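Long-range contact in phosphate binding protein (Planctomyces limnophilus, PDB 4JWO), which probably binds phosphate as the solute-binding component of a system that carries the ion across the cytoplasmic membrane: residues 58-66 / 296-304. Sequence-based numbering, arbitrary orientation.
Sequences SISGTIAVD and KRPEVAEFI
Glu299 OE2 is gripped by three donors where helix 298-308 packs against strand 61-67, in one lobe of the two-lobed periplasmic-binding-protein fold. Arg297, at the N-cap position of the helix, approaches it side-on: NE lies 2.8 Å from Glu299 OE2 and NH2 reaches the same oxygen, both from one face of the carboxylate. The third donor is a water, which accepts a bond from Thr62 N and so ties the salt bridge to the strand backbone. Arg297 NH2 also comes to 2.6 Å from Thr62 O, while NH1 of this arginine forms a salt bridge with Asp111. Val300 CG2 lies over one face of the guanidinium, displaced toward its rim. The paired guanidinium would probably favour an ionised Glu299, although Ser60 O, an acceptor, lies 3.3 Å from Glu299 OE1.

With CG set between its backbone N and carbonyl carbon (chi1 77°) and a bend at chi2, Glu299 folds its carboxylate back toward Arg297. Its CB lies 3.4 Å from Ser60 O, and CG touches Ile63 CG1. Ile59 lays CD1 on Pro298 CB and CG2 on Glu299 CB. The extended Ile63 (chi2 170°) places CD1 4.0 Å from Phe303 CB; the same methyl comes within 3.4 Å of Glu299 O.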
loop_
_atom_site.group_PDB
_atom_site.type_symbol
_atom_site.label_atom_id
_atom_site.label_comp_id
_atom_site.label_asym_id
_atom_site.label_seq_id
_atom_site.Cartn_x
_atom_site.Cartn_y
_atom_site.Cartn_z
ATOM N N SER A 58 -21.684 25.578 5.718
ATOM C CA SER A 58 -22.701 24.603 5.369
ATOM C C SER A 58 -22.234 23.614 4.317
ATOM O O SER A 58 -22.344 23.872 3.117
ATOM N N ILE A 59 -21.706 22.480 4.770
ATOM C CA ILE A 59 -21.279 21.405 3.880
ATOM C C ILE A 59 -22.161 20.169 4.094
ATOM O O ILE A 59 -22.397 19.765 5.234
ATOM C CB ILE A 59 -19.792 21.044 4.114
ATOM C CG1 ILE A 59 -18.879 22.129 3.539
ATOM C CG2 ILE A 59 -19.452 19.720 3.477
ATOM C CD1 ILE A 59 -19.061 22.362 2.050
ATOM N N SER A 60 -22.652 19.570 3.008
ATOM C CA SER A 60 -23.568 18.433 3.124
ATOM C C SER A 60 -23.578 17.495 1.914
ATOM O O SER A 60 -23.083 17.840 0.842
ATOM C CB SER A 60 -24.990 18.933 3.373
ATOM O OG SER A 60 -25.533 19.503 2.194
ATOM N N GLY A 61 -24.161 16.314 2.099
ATOM C CA GLY A 61 -24.338 15.370 1.010
ATOM C C GLY A 61 -23.675 14.019 1.215
ATOM O O GLY A 61 -23.026 13.773 2.233
ATOM N N THR A 62 -23.843 13.139 0.234
ATOM C CA THR A 62 -23.245 11.812 0.274
ATOM C C THR A 62 -22.057 11.733 -0.676
ATOM O O THR A 62 -22.138 12.177 -1.822
ATOM C CB THR A 62 -24.264 10.728 -0.119
ATOM O OG1 THR A 62 -25.437 10.860 0.691
ATOM C CG2 THR A 62 -23.672 9.335 0.066
ATOM N N ILE A 63 -20.955 11.171 -0.185
ATOM C CA ILE A 63 -19.784 10.901 -1.008
ATOM C C ILE A 63 -19.569 9.392 -1.049
ATOM O O ILE A 63 -19.387 8.759 -0.011
ATOM C CB ILE A 63 -18.528 11.578 -0.432
ATOM C CG1 ILE A 63 -18.801 13.051 -0.130
ATOM C CG2 ILE A 63 -17.349 11.449 -1.392
ATOM C CD1 ILE A 63 -17.693 13.722 0.656
ATOM N N ALA A 64 -19.618 8.816 -2.245
ATOM C CA ALA A 64 -19.365 7.389 -2.410
ATOM C C ALA A 64 -17.895 7.157 -2.730
ATOM O O ALA A 64 -17.433 7.533 -3.807
ATOM C CB ALA A 64 -20.242 6.822 -3.517
ATOM N N VAL A 65 -17.168 6.538 -1.794
ATOM C CA VAL A 65 -15.747 6.225 -1.969
ATOM C C VAL A 65 -15.586 4.716 -2.132
ATOM O O VAL A 65 -16.270 3.942 -1.464
ATOM C CB VAL A 65 -14.914 6.683 -0.744
ATOM C CG1 VAL A 65 -13.414 6.466 -0.987
ATOM C CG2 VAL A 65 -15.186 8.142 -0.439
ATOM N N ASP A 66 -14.690 4.297 -3.020
ATOM C CA ASP A 66 -14.428 2.880 -3.228
ATOM C C ASP A 66 -12.950 2.761 -3.527
ATOM O O ASP A 66 -12.229 3.751 -3.446
ATOM C CB ASP A 66 -15.271 2.355 -4.399
ATOM C CG ASP A 66 -15.470 0.851 -4.354
ATOM O OD1 ASP A 66 -14.628 0.155 -3.755
ATOM O OD2 ASP A 66 -16.471 0.367 -4.926
ATOM N N LYS A 296 -17.116 20.049 -8.421
ATOM C CA LYS A 296 -18.048 21.171 -8.366
ATOM C C LYS A 296 -18.938 21.057 -7.136
ATOM O O LYS A 296 -19.464 22.055 -6.645
ATOM C CB LYS A 296 -18.918 21.230 -9.628
ATOM C CG LYS A 296 -18.183 21.662 -10.885
ATOM C CD LYS A 296 -19.108 21.606 -12.095
ATOM C CE LYS A 296 -18.361 21.896 -13.384
ATOM N NZ LYS A 296 -17.980 23.328 -13.508
ATOM N N ARG A 297 -19.120 19.830 -6.657
ATOM C CA ARG A 297 -19.848 19.582 -5.418
ATOM C C ARG A 297 -18.913 19.924 -4.267
ATOM O O ARG A 297 -17.861 19.307 -4.120
ATOM C CB ARG A 297 -20.292 18.117 -5.332
ATOM C CG ARG A 297 -21.344 17.707 -6.363
ATOM C CD ARG A 297 -21.481 16.192 -6.450
ATOM N NE ARG A 297 -21.409 15.565 -5.134
ATOM C CZ ARG A 297 -21.318 14.254 -4.933
ATOM N NH1 ARG A 297 -21.295 13.422 -5.965
ATOM N NH2 ARG A 297 -21.251 13.777 -3.697
ATOM N N PRO A 298 -19.284 20.926 -3.455
ATOM C CA PRO A 298 -18.364 21.442 -2.435
ATOM C C PRO A 298 -17.987 20.420 -1.363
ATOM O O PRO A 298 -16.917 20.548 -0.771
ATOM C CB PRO A 298 -19.141 22.612 -1.821
ATOM C CG PRO A 298 -20.155 22.994 -2.869
ATOM C CD PRO A 298 -20.543 21.687 -3.494
ATOM N N GLU A 299 -18.832 19.423 -1.118
ATOM C CA GLU A 299 -18.492 18.380 -0.149
ATOM C C GLU A 299 -17.397 17.442 -0.678
ATOM O O GLU A 299 -16.600 16.896 0.092
ATOM C CB GLU A 299 -19.739 17.589 0.281
ATOM C CG GLU A 299 -20.247 16.555 -0.720
ATOM C CD GLU A 299 -21.206 17.137 -1.738
ATOM O OE1 GLU A 299 -21.300 18.378 -1.829
ATOM O OE2 GLU A 299 -21.871 16.353 -2.448
ATOM N N VAL A 300 -17.357 17.259 -1.995
ATOM C CA VAL A 300 -16.323 16.446 -2.618
ATOM C C VAL A 300 -15.023 17.233 -2.643
ATOM O O VAL A 300 -13.962 16.710 -2.304
ATOM C CB VAL A 300 -16.713 16.032 -4.045
ATOM C CG1 VAL A 300 -15.543 15.381 -4.758
ATOM C CG2 VAL A 300 -17.913 15.093 -4.011
ATOM N N ALA A 301 -15.117 18.502 -3.027
ATOM C CA ALA A 301 -13.955 19.382 -3.027
ATOM C C ALA A 301 -13.369 19.516 -1.627
ATOM O O ALA A 301 -12.158 19.427 -1.441
ATOM C CB ALA A 301 -14.321 20.739 -3.581
ATOM N N GLU A 302 -14.237 19.720 -0.642
ATOM C CA GLU A 302 -13.800 19.816 0.746
ATOM C C GLU A 302 -13.133 18.534 1.238
ATOM O O GLU A 302 -12.214 18.577 2.058
ATOM C CB GLU A 302 -14.972 20.182 1.658
ATOM C CG GLU A 302 -14.545 20.716 3.003
ATOM C CD GLU A 302 -13.556 21.858 2.877
ATOM O OE1 GLU A 302 -13.732 22.708 1.978
ATOM O OE2 GLU A 302 -12.595 21.902 3.672
ATOM N N PHE A 303 -13.590 17.392 0.737
ATOM C CA PHE A 303 -13.009 16.119 1.137
ATOM C C PHE A 303 -11.575 15.972 0.636
ATOM O O PHE A 303 -10.703 15.487 1.358
ATOM C CB PHE A 303 -13.855 14.944 0.646
ATOM C CG PHE A 303 -13.270 13.602 0.983
ATOM C CD1 PHE A 303 -13.234 13.159 2.296
ATOM C CD2 PHE A 303 -12.756 12.780 -0.009
ATOM C CE1 PHE A 303 -12.691 11.921 2.615
ATOM C CE2 PHE A 303 -12.212 11.541 0.304
ATOM C CZ PHE A 303 -12.184 11.111 1.620
ATOM N N ILE A 304 -11.335 16.382 -0.605
ATOM C CA ILE A 304 -9.995 16.299 -1.174
ATOM C C ILE A 304 -9.049 17.275 -0.476
ATOM O O ILE A 304 -7.904 16.936 -0.187
ATOM C CB ILE A 304 -9.990 16.553 -2.698
ATOM C CG1 ILE A 304 -10.821 15.487 -3.417
ATOM C CG2 ILE A 304 -8.566 16.548 -3.233
ATOM C CD1 ILE A 304 -10.274 14.083 -3.272
HETATM O O HOH W 1 -24.280 14.298 -2.155
#